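Local coordinates for protein arylmalonate decarboxylase (Bordetella bronchiseptica, PDB 3IXL) that catalyses the enantioselective decarboxylation of 2-aryl-2-methylmalonates to 2-arylpropionates, releasing carbon dioxide, at residues R61-G66 against T97-T102; L122-I127 against E132-F137; V162-L167 against L194-E199. The protein carries 2 engineered substitutions. All blocks are in the same frame, centred on the assembly; numbering follows the deposited sequence.

Interaction 1: residues R61-G66 against T97-T102; sequences RLQKQG and TGLPCT
Two helix ends meet here in a surface contact beside the four-stranded parallel sheet 33-37, 8-13, 67-72, 101-103: Gln63, in the last turn of helix 55-64, touches Thr97, at the end of helix 83-97, and Leu99, in the loop leading to strand 101-103. CA of Gln63 and CA of Thr97 lie 5.9 Å apart, the nearest backbone approach of the two segments. The aliphatic base of Gln63 does the touching. Its CG sits anti to the backbone N (chi1 -175°) and lies 3.4 Å from the carbonyl O of Thr97, while CB of Gln63 packs 4.0 Å from CG2 of Thr97. Leu99 comes in across the glutamine chain at about a right angle and sets its CD1 3.9 Å from CG of Gln63. A bend at chi2 (-88°) then turns the amide out of line with this base. Each helix end has its own turn. Gly66 closes helix 55-64 with a Schellman motif, its positive phi favouring glycine and its N bonded 2.9 Å to O of Gln63. Beyond Thr97, Gly98 also takes positive phi, and OG1 of Thr97 accepts from N of Leu99 at 3.1 Å, an ST turn; the same hydroxyl is also bonded to O of Met93, one turn back in helix 83-97. OG1 is engaged in that turn, and the methyl CG2, with CB, faces Gln63. Leu99 also packs on Val70 of strand 67-72, so the loop is held against the sheet as well as the helix. No hydrogen bond crosses between the segments: methyl, methylene and carbonyl oxygen meet by van der Waals contact, which implies an association set by shape more than by polar direction.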
ATOM      1  N   ARG A  61       5.052  20.043   2.564  1.00  9.57           N
ATOM      2  CA  ARG A  61       6.481  20.052   2.225  1.00 10.01           C
ATOM      3  C   ARG A  61       6.693  19.530   0.811  1.00  9.22           C
ATOM      4  O   ARG A  61       7.398  20.139   0.003  1.00  9.63           O
ATOM      5  CB  ARG A  61       7.331  19.234   3.204  1.00 10.35           C
ATOM      6  CG  ARG A  61       8.809  19.271   2.804  1.00 13.42           C
ATOM      7  CD  ARG A  61       9.646  18.205   3.448  1.00 17.29           C
ATOM      8  NE  ARG A  61      10.969  18.151   2.817  1.00 18.26           N
ATOM      9  CZ  ARG A  61      11.769  17.087   2.829  1.00 19.85           C
ATOM     10  NH1 ARG A  61      11.381  15.967   3.433  1.00 19.99           N
ATOM     11  NH2 ARG A  61      12.955  17.132   2.220  1.00 19.75           N
ATOM     12  N   LEU A  62       6.073  18.393   0.508  1.00  8.15           N
ATOM     13  CA  LEU A  62       6.205  17.810  -0.826  1.00  7.79           C
ATOM     14  C   LEU A  62       5.663  18.729  -1.928  1.00  7.87           C
ATOM     15  O   LEU A  62       6.239  18.810  -3.017  1.00  8.36           O
ATOM     16  CB  LEU A  62       5.540  16.424  -0.873  1.00  7.74           C
ATOM     17  CG  LEU A  62       6.232  15.368   0.004  1.00  7.90           C
ATOM     18  CD1 LEU A  62       5.275  14.224   0.300  1.00  7.99           C
ATOM     19  CD2 LEU A  62       7.516  14.848  -0.633  1.00  7.79           C
ATOM     20  N   GLN A  63       4.556  19.416  -1.642  1.00  8.42           N
ATOM     21  CA  GLN A  63       4.031  20.414  -2.564  1.00  9.08           C
ATOM     22  C   GLN A  63       5.064  21.513  -2.839  1.00  9.17           C
ATOM     23  O   GLN A  63       5.291  21.870  -3.992  1.00  8.68           O
ATOM     24  CB  GLN A  63       2.729  21.025  -2.025  1.00  9.35           C
ATOM     25  CG  GLN A  63       2.052  22.011  -2.992  1.00 11.56           C
ATOM     26  CD  GLN A  63       2.549  23.438  -2.843  1.00 15.38           C
ATOM     27  OE1 GLN A  63       2.925  23.872  -1.755  1.00 18.54           O
ATOM     28  NE2 GLN A  63       2.550  24.178  -3.948  1.00 17.86           N
ATOM     29  N   LYS A  64       5.680  22.021  -1.777  1.00  9.43           N
ATOM     30  CA  LYS A  64       6.683  23.080  -1.935  1.00 10.14           C
ATOM     31  C   LYS A  64       7.866  22.594  -2.772  1.00 10.52           C
ATOM     32  O   LYS A  64       8.469  23.373  -3.526  1.00 11.27           O
ATOM     33  CB  LYS A  64       7.176  23.574  -0.580  1.00 11.24           C
ATOM     34  CG  LYS A  64       6.143  24.316   0.240  1.00 13.74           C
ATOM     35  CD  LYS A  64       6.803  24.976   1.440  1.00 20.17           C
ATOM     36  CE  LYS A  64       5.941  24.868   2.692  1.00 22.83           C
ATOM     37  NZ  LYS A  64       6.043  23.529   3.361  1.00 25.11           N
ATOM     38  N   GLN A  65       8.195  21.311  -2.643  1.00  9.68           N
ATOM     39  CA  GLN A  65       9.267  20.709  -3.443  1.00  9.59           C
ATOM     40  C   GLN A  65       8.908  20.480  -4.912  1.00  9.56           C
ATOM     41  O   GLN A  65       9.737  20.004  -5.692  1.00  9.59           O
ATOM     42  CB  GLN A  65       9.699  19.381  -2.826  1.00  9.79           C
ATOM     43  CG  GLN A  65      10.401  19.506  -1.503  1.00 10.67           C
ATOM     44  CD  GLN A  65      10.844  18.156  -0.990  1.00 12.89           C
ATOM     45  OE1 GLN A  65      12.024  17.813  -1.046  1.00 17.70           O
ATOM     46  NE2 GLN A  65       9.892  17.359  -0.533  1.00 12.40           N
ATOM     47  N   GLY A  66       7.672  20.793  -5.292  1.00  9.28           N
ATOM     48  CA  GLY A  66       7.255  20.690  -6.687  1.00  9.20           C
ATOM     49  C   GLY A  66       6.557  19.395  -7.064  1.00  9.39           C
ATOM     50  O   GLY A  66       6.352  19.123  -8.245  1.00 10.51           O
ATOM     51  N   THR A  97      -2.653  21.371  -0.114  1.00 11.19           N
ATOM     52  CA  THR A  97      -1.636  21.382  -1.176  1.00 10.24           C
ATOM     53  C   THR A  97      -2.131  21.895  -2.526  1.00  9.79           C
ATOM     54  O   THR A  97      -1.340  22.374  -3.345  1.00  9.77           O
ATOM     55  CB  THR A  97      -1.074  19.973  -1.417  1.00  9.97           C
ATOM     56  OG1 THR A  97      -2.142  19.087  -1.801  1.00  9.01           O
ATOM     57  CG2 THR A  97      -0.401  19.444  -0.167  1.00 11.32           C
ATOM     58  N   GLY A  98      -3.429  21.754  -2.770  1.00  9.01           N
ATOM     59  CA  GLY A  98      -3.976  22.001  -4.099  1.00  9.30           C
ATOM     60  C   GLY A  98      -3.603  20.939  -5.121  1.00  9.30           C
ATOM     61  O   GLY A  98      -3.760  21.149  -6.324  1.00 10.58           O
ATOM     62  N   LEU A  99      -3.127  19.790  -4.639  1.00  8.75           N
ATOM     63  CA  LEU A  99      -2.623  18.726  -5.508  1.00  8.70           C
ATOM     64  C   LEU A  99      -3.491  17.484  -5.451  1.00  8.28           C
ATOM     65  O   LEU A  99      -4.158  17.258  -4.450  1.00  8.73           O
ATOM     66  CB  LEU A  99      -1.222  18.297  -5.063  1.00  8.66           C
ATOM     67  CG  LEU A  99      -0.061  19.288  -5.170  1.00  9.48           C
ATOM     68  CD1 LEU A  99       1.205  18.619  -4.647  1.00 10.04           C
ATOM     69  CD2 LEU A  99       0.122  19.776  -6.608  1.00 10.61           C
ATOM     70  N   PRO A 100      -3.432  16.641  -6.494  1.00  8.35           N
ATOM     71  CA  PRO A 100      -4.026  15.302  -6.389  1.00  8.07           C
ATOM     72  C   PRO A 100      -3.337  14.551  -5.253  1.00  7.73           C
ATOM     73  O   PRO A 100      -2.099  14.484  -5.212  1.00  7.55           O
ATOM     74  CB  PRO A 100      -3.671  14.647  -7.723  1.00  8.67           C
ATOM     75  CG  PRO A 100      -3.356  15.803  -8.653  1.00  8.64           C
ATOM     76  CD  PRO A 100      -2.789  16.872  -7.802  1.00  8.10           C
ATOM     77  N   CYS A 101      -4.126  14.037  -4.321  1.00  6.92           N
ATOM     78  CA  CYS A 101      -3.604  13.293  -3.190  1.00  7.21           C
ATOM     79  C   CYS A 101      -4.280  11.942  -3.096  1.00  6.51           C
ATOM     80  O   CYS A 101      -5.434  11.765  -3.497  1.00  7.87           O
ATOM     81  CB  CYS A 101      -3.827  14.063  -1.894  1.00  7.31           C
ATOM     82  SG  CYS A 101      -2.830  15.572  -1.765  1.00  8.71           S
ATOM     83  N   THR A 102      -3.543  10.984  -2.554  1.00  6.58           N
ATOM     84  CA  THR A 102      -4.055   9.636  -2.377  1.00  6.12           C
ATOM     85  C   THR A 102      -3.387   8.972  -1.181  1.00  6.11           C
ATOM     86  O   THR A 102      -2.538   9.573  -0.520  1.00  5.93           O
ATOM     87  CB  THR A 102      -3.890   8.811  -3.671  1.00  6.07           C
ATOM     88  OG1 THR A 102      -4.608   7.581  -3.541  1.00  6.55           O
ATOM     89  CG2 THR A 102      -2.404   8.562  -4.002  1.00  6.95           C
TER

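Interaction 2: residues L122-I127 against E132-F137; sequences LATAYI and ERLAAF. With PAC (2-phenylacetic acid), chain C.
Leu122, on strand 119-124, extends CD1 toward helix 128-140, where it meets CD2 of Leu134 tip to tip at 4.2 Å and CB of Ala135 at 4.4 Å. Two residues on, Thr124 points its methyl the same way, CG2 reaching CD2 of Leu134 at 3.9 Å. Its OG1, lodged between backbone N and carbonyl carbon (chi1 86°), accepts from N of Tyr126 at 3.1 Å in an ST turn and is also bonded to OD1 of Asn131. Tyr126 then brings its ring edge-on to the same leucine methyl, CE1 4.4 Å from CD2 of Leu134, close to the ring plane. A single methyl thus receives three side chains. At the far end of the ring, OH of Tyr126 donates to O2 of the bound 2-phenylacetic acid at 2.7 Å and is also bonded to OG of Ser187, a pairing that helps fix the phenol's position; Ser76, Thr75 and the N of Gly189 hold the ligand as well. Strand and helix segments run at 143°, roughly antiparallel, with axes 10.8 Å apart, as in the first half of a beta-alpha-beta unit whose strand end carries a ligand-pocket residue.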
ATOM      1  N   LEU A 122      -6.568 -12.349   2.957  1.00  7.53           N
ATOM      2  CA  LEU A 122      -5.609 -11.392   3.518  1.00  7.21           C
ATOM      3  C   LEU A 122      -4.330 -12.077   3.963  1.00  7.07           C
ATOM      4  O   LEU A 122      -4.363 -13.034   4.743  1.00  8.02           O
ATOM      5  CB  LEU A 122      -6.223 -10.668   4.720  1.00  7.31           C
ATOM      6  CG  LEU A 122      -7.599 -10.015   4.556  1.00  8.83           C
ATOM      7  CD1 LEU A 122      -8.063  -9.316   5.847  1.00  9.55           C
ATOM      8  CD2 LEU A 122      -7.611  -9.051   3.377  1.00  9.94           C
ATOM      9  N   ALA A 123      -3.197 -11.579   3.475  1.00  6.49           N
ATOM     10  CA  ALA A 123      -1.880 -12.053   3.885  1.00  6.49           C
ATOM     11  C   ALA A 123      -1.181 -10.801   4.365  1.00  6.39           C
ATOM     12  O   ALA A 123      -0.882  -9.928   3.551  1.00  6.79           O
ATOM     13  CB  ALA A 123      -1.137 -12.653   2.689  1.00  6.57           C
ATOM     14  N   THR A 124      -0.951 -10.674   5.672  1.00  6.06           N
ATOM     15  CA  THR A 124      -0.472  -9.385   6.192  1.00  6.47           C
ATOM     16  C   THR A 124       0.738  -9.528   7.096  1.00  6.40           C
ATOM     17  O   THR A 124       1.051 -10.629   7.571  1.00  6.69           O
ATOM     18  CB  THR A 124      -1.537  -8.631   7.005  1.00  6.80           C
ATOM     19  OG1 THR A 124      -1.484  -9.084   8.366  1.00  6.92           O
ATOM     20  CG2 THR A 124      -2.943  -8.808   6.418  1.00  7.74           C
ATOM     21  N   ALA A 125       1.393  -8.394   7.355  1.00  7.00           N
ATOM     22  CA  ALA A 125       2.538  -8.348   8.237  1.00  7.12           C
ATOM     23  C   ALA A 125       2.116  -8.125   9.690  1.00  7.79           C
ATOM     24  O   ALA A 125       2.957  -8.202  10.573  1.00  8.04           O
ATOM     25  CB  ALA A 125       3.484  -7.239   7.797  1.00  8.27           C
ATOM     26  N   TYR A 126       0.832  -7.843   9.916  1.00  6.95           N
ATOM     27  CA  TYR A 126       0.398  -7.164  11.152  1.00  7.22           C
ATOM     28  C   TYR A 126      -0.007  -8.040  12.319  1.00  7.70           C
ATOM     29  O   TYR A 126      -0.243  -9.241  12.169  1.00  7.37           O
ATOM     30  CB  TYR A 126      -0.811  -6.273  10.871  1.00  6.98           C
ATOM     31  CG  TYR A 126      -0.772  -5.408   9.639  1.00  6.51           C
ATOM     32  CD1 TYR A 126      -1.784  -5.496   8.684  1.00  5.66           C
ATOM     33  CD2 TYR A 126       0.229  -4.459   9.461  1.00  6.74           C
ATOM     34  CE1 TYR A 126      -1.785  -4.676   7.564  1.00  5.21           C
ATOM     35  CE2 TYR A 126       0.244  -3.631   8.336  1.00  7.17           C
ATOM     36  CZ  TYR A 126      -0.777  -3.753   7.399  1.00  5.98           C
ATOM     37  OH  TYR A 126      -0.798  -2.938   6.280  1.00  7.38           O
ATOM     38  N   ILE A 127      -0.114  -7.391  13.482  1.00  7.68           N
ATOM     39  CA  ILE A 127      -0.810  -7.971  14.646  1.00  8.52           C
ATOM     40  C   ILE A 127      -2.329  -7.831  14.473  1.00  8.68           C
ATOM     41  O   ILE A 127      -2.802  -7.037  13.655  1.00  9.26           O
ATOM     42  CB  ILE A 127      -0.333  -7.376  16.005  1.00  8.39           C
ATOM     43  CG1 ILE A 127      -0.583  -5.864  16.081  1.00  9.52           C
ATOM     44  CG2 ILE A 127       1.150  -7.704  16.229  1.00  9.58           C
ATOM     45  CD1 ILE A 127      -0.345  -5.261  17.489  1.00 10.25           C
ATOM     46  N   GLU A 132      -7.903  -6.773  12.169  1.00  8.58           N
ATOM     47  CA  GLU A 132      -9.336  -6.564  12.350  1.00 10.23           C
ATOM     48  C   GLU A 132      -9.767  -5.250  11.716  1.00  8.80           C
ATOM     49  O   GLU A 132     -10.805  -5.183  11.064  1.00 10.07           O
ATOM     50  CB  GLU A 132      -9.704  -6.570  13.836  1.00 10.18           C
ATOM     51  CG  GLU A 132      -9.623  -7.940  14.485  1.00 13.51           C
ATOM     52  CD  GLU A 132     -10.001  -7.930  15.961  1.00 15.23           C
ATOM     53  OE1 GLU A 132      -9.946  -9.012  16.587  1.00 22.35           O
ATOM     54  OE2 GLU A 132     -10.361  -6.860  16.499  1.00 20.73           O
ATOM     55  N   ARG A 133      -8.951  -4.210  11.897  1.00  7.70           N
ATOM     56  CA  ARG A 133      -9.246  -2.905  11.311  1.00  7.64           C
ATOM     57  C   ARG A 133      -9.184  -2.945   9.786  1.00  7.48           C
ATOM     58  O   ARG A 133      -9.999  -2.316   9.107  1.00  8.19           O
ATOM     59  CB  ARG A 133      -8.298  -1.842  11.870  1.00  7.47           C
ATOM     60  CG  ARG A 133      -8.533  -1.548  13.359  1.00  7.99           C
ATOM     61  CD  ARG A 133      -7.365  -0.787  13.957  1.00  7.90           C
ATOM     62  NE  ARG A 133      -7.407  -0.688  15.419  1.00  9.20           N
ATOM     63  CZ  ARG A 133      -7.593   0.436  16.102  1.00  8.93           C
ATOM     64  NH1 ARG A 133      -7.779   1.596  15.482  1.00  9.52           N
ATOM     65  NH2 ARG A 133      -7.586   0.386  17.428  1.00 10.03           N
ATOM     66  N   LEU A 134      -8.236  -3.706   9.242  1.00  7.25           N
ATOM     67  CA  LEU A 134      -8.158  -3.904   7.805  1.00  7.36           C
ATOM     68  C   LEU A 134      -9.428  -4.579   7.295  1.00  7.49           C
ATOM     69  O   LEU A 134     -10.044  -4.099   6.342  1.00  7.90           O
ATOM     70  CB  LEU A 134      -6.921  -4.733   7.441  1.00  6.82           C
ATOM     71  CG  LEU A 134      -6.776  -5.147   5.970  1.00  6.91           C
ATOM     72  CD1 LEU A 134      -6.760  -3.949   5.042  1.00  7.25           C
ATOM     73  CD2 LEU A 134      -5.532  -6.002   5.755  1.00  7.13           C
ATOM     74  N   ALA A 135      -9.833  -5.677   7.934  1.00  7.86           N
ATOM     75  CA  ALA A 135     -11.065  -6.367   7.527  1.00  8.16           C
ATOM     76  C   ALA A 135     -12.293  -5.465   7.588  1.00  8.34           C
ATOM     77  O   ALA A 135     -13.129  -5.491   6.674  1.00  8.93           O
ATOM     78  CB  ALA A 135     -11.278  -7.632   8.356  1.00  7.85           C
ATOM     79  N   ALA A 136     -12.393  -4.654   8.639  1.00  8.34           N
ATOM     80  CA  ALA A 136     -13.522  -3.729   8.785  1.00  8.87           C
ATOM     81  C   ALA A 136     -13.530  -2.666   7.686  1.00  8.81           C
ATOM     82  O   ALA A 136     -14.591  -2.335   7.129  1.00  9.70           O
ATOM     83  CB  ALA A 136     -13.513  -3.083  10.160  1.00  9.43           C
ATOM     84  N   PHE A 137     -12.348  -2.129   7.379  1.00  9.10           N
ATOM     85  CA  PHE A 137     -12.181  -1.157   6.303  1.00  8.48           C
ATOM     86  C   PHE A 137     -12.631  -1.741   4.967  1.00  8.87           C
ATOM     87  O   PHE A 137     -13.416  -1.122   4.235  1.00  8.90           O
ATOM     88  CB  PHE A 137     -10.709  -0.703   6.233  1.00  8.55           C
ATOM     89  CG  PHE A 137     -10.388   0.154   5.039  1.00  8.81           C
ATOM     90  CD1 PHE A 137     -10.669   1.523   5.036  1.00 10.21           C
ATOM     91  CD2 PHE A 137      -9.776  -0.398   3.928  1.00  9.03           C
ATOM     92  CE1 PHE A 137     -10.362   2.314   3.923  1.00 10.29           C
ATOM     93  CE2 PHE A 137      -9.467   0.390   2.812  1.00  9.60           C
ATOM     94  CZ  PHE A 137      -9.762   1.741   2.818  1.00 10.10           C
TER
HETATM   95  C1  PAC C5000       1.555  -0.380   6.315  1.00  7.51           C
HETATM   96  C2  PAC C5000       2.746  -0.150   7.227  1.00 10.86           C
HETATM   97  C1' PAC C5000       4.087   0.274   6.662  1.00 10.30           C
HETATM   98  C2' PAC C5000       5.208  -0.110   7.404  1.00 11.27           C
HETATM   99  C3' PAC C5000       6.494   0.233   6.988  1.00 11.25           C
HETATM  100  C4' PAC C5000       6.662   0.974   5.822  1.00 10.46           C
HETATM  101  C5' PAC C5000       5.546   1.361   5.070  1.00 11.27           C
HETATM  102  C6' PAC C5000       4.255   1.024   5.488  1.00  9.88           C
HETATM  103  O1  PAC C5000       1.623  -0.283   5.058  1.00  6.87           O
HETATM  104  O2  PAC C5000       0.482  -0.685   6.909  1.00  8.56           O

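Interaction 3: residues V162-L167 against L194-E199; sequences VDTATL and LDAIPE
Thr164 and Leu167, in the first turn of helix 164-176, pack against Asp195 and Ala196, where the chain enters helix 196-204, so the N-terminal ends of two helices meet beside the parallel sheet that contains strands 183-187 and 208-210. The van der Waals part is small. With OG1 of Thr164 beside the backbone N (chi1 -61°), CG2 falls anti to that N and is turned onto the backbone leading into the second helix, 3.6 Å from N of Ala196 and 3.7 Å from C of Asp195. CB of Leu167 meets CB of Ala196 at 4.0 Å, and the leucine also packs on Leu191. Ala196 brings only a methyl, and its CA lies 5.3 Å from CA of Thr164. The polar link is indirect. OG1 of Thr164 is hydrogen-bonded to a water at 2.8 Å, and the same water accepts weakly from N of Asp195, so the hydroxyl and the backbone leading into the second helix share a bridging solvent molecule. The carboxylate of Asp195 is engaged apart from this bridge, in a salt bridge with Arg26. Capping holds the first helix end in shape. Asp163 is its N-cap: OD1 accepts from N of Thr166 at 3.0 Å, met from well above the carboxylate plane; the bond satisfies an N-H of the first turn, and the carboxylate's negative charge probably interacts favourably with the positive end of the helix dipole. The other oxygen is used too, for OG1 of Thr166 donates to OD2 of Asp163 at 2.6 Å, approaching on the syn side and 25° out of the carboxylate plane.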
ATOM      1  N   VAL A 162      11.727  -9.654   6.013  1.00 10.56           N
ATOM      2  CA  VAL A 162      10.987 -10.855   5.639  1.00 10.21           C
ATOM      3  C   VAL A 162      11.336 -11.213   4.186  1.00  9.84           C
ATOM      4  O   VAL A 162      11.232 -10.372   3.286  1.00 10.42           O
ATOM      5  CB  VAL A 162       9.465 -10.649   5.802  1.00 10.03           C
ATOM      6  CG1 VAL A 162       8.691 -11.907   5.435  1.00 10.02           C
ATOM      7  CG2 VAL A 162       9.124 -10.252   7.246  1.00 10.85           C
ATOM      8  N   ASP A 163      11.734 -12.464   3.971  1.00  9.20           N
ATOM      9  CA  ASP A 163      12.177 -12.923   2.655  1.00  8.84           C
ATOM     10  C   ASP A 163      11.029 -13.295   1.716  1.00  8.27           C
ATOM     11  O   ASP A 163       9.901 -13.563   2.144  1.00  8.20           O
ATOM     12  CB  ASP A 163      13.076 -14.140   2.833  1.00  9.11           C
ATOM     13  CG  ASP A 163      12.314 -15.322   3.361  1.00 10.54           C
ATOM     14  OD1 ASP A 163      11.951 -16.206   2.561  1.00 12.69           O
ATOM     15  OD2 ASP A 163      12.028 -15.329   4.576  1.00 13.43           O
ATOM     16  N   THR A 164      11.358 -13.367   0.430  1.00  7.89           N
ATOM     17  CA  THR A 164      10.383 -13.659  -0.606  1.00  7.62           C
ATOM     18  C   THR A 164       9.631 -14.962  -0.385  1.00  7.39           C
ATOM     19  O   THR A 164       8.412 -15.011  -0.528  1.00  7.90           O
ATOM     20  CB  THR A 164      11.067 -13.676  -1.987  1.00  7.87           C
ATOM     21  OG1 THR A 164      11.619 -12.381  -2.242  1.00  8.57           O
ATOM     22  CG2 THR A 164      10.100 -14.080  -3.108  1.00  8.72           C
ATOM     23  N   ALA A 165      10.356 -16.031  -0.059  1.00  7.20           N
ATOM     24  CA  ALA A 165       9.705 -17.336   0.080  1.00  7.56           C
ATOM     25  C   ALA A 165       8.709 -17.385   1.241  1.00  7.30           C
ATOM     26  O   ALA A 165       7.673 -18.040   1.148  1.00  7.80           O
ATOM     27  CB  ALA A 165      10.747 -18.444   0.211  1.00  8.06           C
ATOM     28  N   THR A 166       9.027 -16.675   2.321  1.00  7.46           N
ATOM     29  CA  THR A 166       8.104 -16.551   3.442  1.00  7.34           C
ATOM     30  C   THR A 166       6.823 -15.843   2.994  1.00  7.11           C
ATOM     31  O   THR A 166       5.723 -16.229   3.380  1.00  7.29           O
ATOM     32  CB  THR A 166       8.766 -15.787   4.603  1.00  7.97           C
ATOM     33  OG1 THR A 166       9.853 -16.573   5.117  1.00  9.18           O
ATOM     34  CG2 THR A 166       7.768 -15.502   5.734  1.00  8.10           C
ATOM     35  N   LEU A 167       6.972 -14.810   2.169  1.00  6.63           N
ATOM     36  CA  LEU A 167       5.806 -14.072   1.687  1.00  6.58           C
ATOM     37  C   LEU A 167       4.966 -14.888   0.703  1.00  6.75           C
ATOM     38  O   LEU A 167       3.734 -14.843   0.745  1.00  6.68           O
ATOM     39  CB  LEU A 167       6.241 -12.747   1.048  1.00  7.30           C
ATOM     40  CG  LEU A 167       6.892 -11.754   2.011  1.00  8.22           C
ATOM     41  CD1 LEU A 167       7.532 -10.610   1.253  1.00 10.78           C
ATOM     42  CD2 LEU A 167       5.864 -11.250   3.036  1.00 11.01           C
ATOM     43  N   LEU A 194       8.116  -7.680  -4.355  1.00  7.14           N
ATOM     44  CA  LEU A 194       8.106  -7.706  -5.822  1.00  7.52           C
ATOM     45  C   LEU A 194       8.398  -9.070  -6.447  1.00  8.23           C
ATOM     46  O   LEU A 194       7.844  -9.393  -7.497  1.00  9.04           O
ATOM     47  CB  LEU A 194       9.027  -6.626  -6.410  1.00  7.39           C
ATOM     48  CG  LEU A 194       8.523  -5.179  -6.327  1.00  7.97           C
ATOM     49  CD1 LEU A 194       9.570  -4.243  -6.887  1.00  8.20           C
ATOM     50  CD2 LEU A 194       7.216  -4.993  -7.062  1.00  9.24           C
ATOM     51  N   ASP A 195       9.264  -9.863  -5.823  1.00  8.17           N
ATOM     52  CA  ASP A 195       9.564 -11.196  -6.357  1.00  9.07           C
ATOM     53  C   ASP A 195       8.515 -12.224  -5.937  1.00  8.86           C
ATOM     54  O   ASP A 195       8.339 -13.247  -6.603  1.00  9.90           O
ATOM     55  CB  ASP A 195      10.961 -11.648  -5.936  1.00  9.64           C
ATOM     56  CG  ASP A 195      12.069 -10.867  -6.624  1.00 12.90           C
ATOM     57  OD1 ASP A 195      11.846 -10.337  -7.731  1.00 17.04           O
ATOM     58  OD2 ASP A 195      13.173 -10.797  -6.056  1.00 16.98           O
ATOM     59  N   ALA A 196       7.793 -11.934  -4.856  1.00  7.74           N
ATOM     60  CA  ALA A 196       6.744 -12.842  -4.376  1.00  7.33           C
ATOM     61  C   ALA A 196       5.505 -12.828  -5.255  1.00  7.25           C
ATOM     62  O   ALA A 196       4.911 -13.881  -5.525  1.00  7.64           O
ATOM     63  CB  ALA A 196       6.371 -12.520  -2.930  1.00  7.65           C
ATOM     64  N   ILE A 197       5.105 -11.637  -5.696  1.00  7.46           N
ATOM     65  CA  ILE A 197       3.844 -11.461  -6.423  1.00  8.18           C
ATOM     66  C   ILE A 197       3.701 -12.370  -7.660  1.00  8.36           C
ATOM     67  O   ILE A 197       2.729 -13.119  -7.739  1.00  8.35           O
ATOM     68  CB  ILE A 197       3.584  -9.976  -6.799  1.00  8.19           C
ATOM     69  CG1 ILE A 197       3.456  -9.114  -5.539  1.00  9.18           C
ATOM     70  CG2 ILE A 197       2.326  -9.848  -7.673  1.00  9.03           C
ATOM     71  CD1 ILE A 197       3.645  -7.622  -5.827  1.00 10.19           C
ATOM     72  N   PRO A 198       4.646 -12.306  -8.625  1.00  8.57           N
ATOM     73  CA  PRO A 198       4.450 -13.165  -9.804  1.00  9.06           C
ATOM     74  C   PRO A 198       4.456 -14.652  -9.472  1.00  9.46           C
ATOM     75  O   PRO A 198       3.808 -15.427 -10.164  1.00  9.93           O
ATOM     76  CB  PRO A 198       5.635 -12.807 -10.718  1.00  9.10           C
ATOM     77  CG  PRO A 198       6.659 -12.204  -9.811  1.00  9.56           C
ATOM     78  CD  PRO A 198       5.867 -11.483  -8.744  1.00  8.83           C
ATOM     79  N   GLU A 199       5.180 -15.048  -8.432  1.00  9.17           N
ATOM     80  CA  GLU A 199       5.230 -16.461  -8.055  1.00  9.08           C
ATOM     81  C   GLU A 199       3.885 -16.914  -7.486  1.00  8.80           C
ATOM     82  O   GLU A 199       3.376 -17.982  -7.836  1.00  8.75           O
ATOM     83  CB  GLU A 199       6.365 -16.690  -7.059  1.00  9.63           C
ATOM     84  CG  GLU A 199       6.504 -18.116  -6.508  1.00 11.63           C
ATOM     85  CD  GLU A 199       6.796 -19.183  -7.551  1.00 15.06           C
ATOM     86  OE1 GLU A 199       6.730 -20.369  -7.174  1.00 16.97           O
ATOM     87  OE2 GLU A 199       7.085 -18.861  -8.723  1.00 14.29           O
TER
HETATM   88  O   HOH W   1       9.678 -10.453  -2.780  1.00 11.77           O

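From the N terminus, interaction 1 comes first, closing a loop of 30 residues that holds strand 67-72 and most of helix 83-97, and tying helix 55-64 to the approach of edge strand 101-103. Interaction 2 opens later and spans only four residues, joining strand 119-124 to the helix that follows it. Interaction 3 closes another long loop, which includes strand 183-187, and brings helices 164-176 and 196-204 together. The three follow in series, neither nested nor crossing. Interaction 1 belongs to the first four-stranded sheet; interaction 2 involves the second, and interaction 3 joins helices of the same half of the fold. The centres of interactions 2 and 3 are about 19 Å apart.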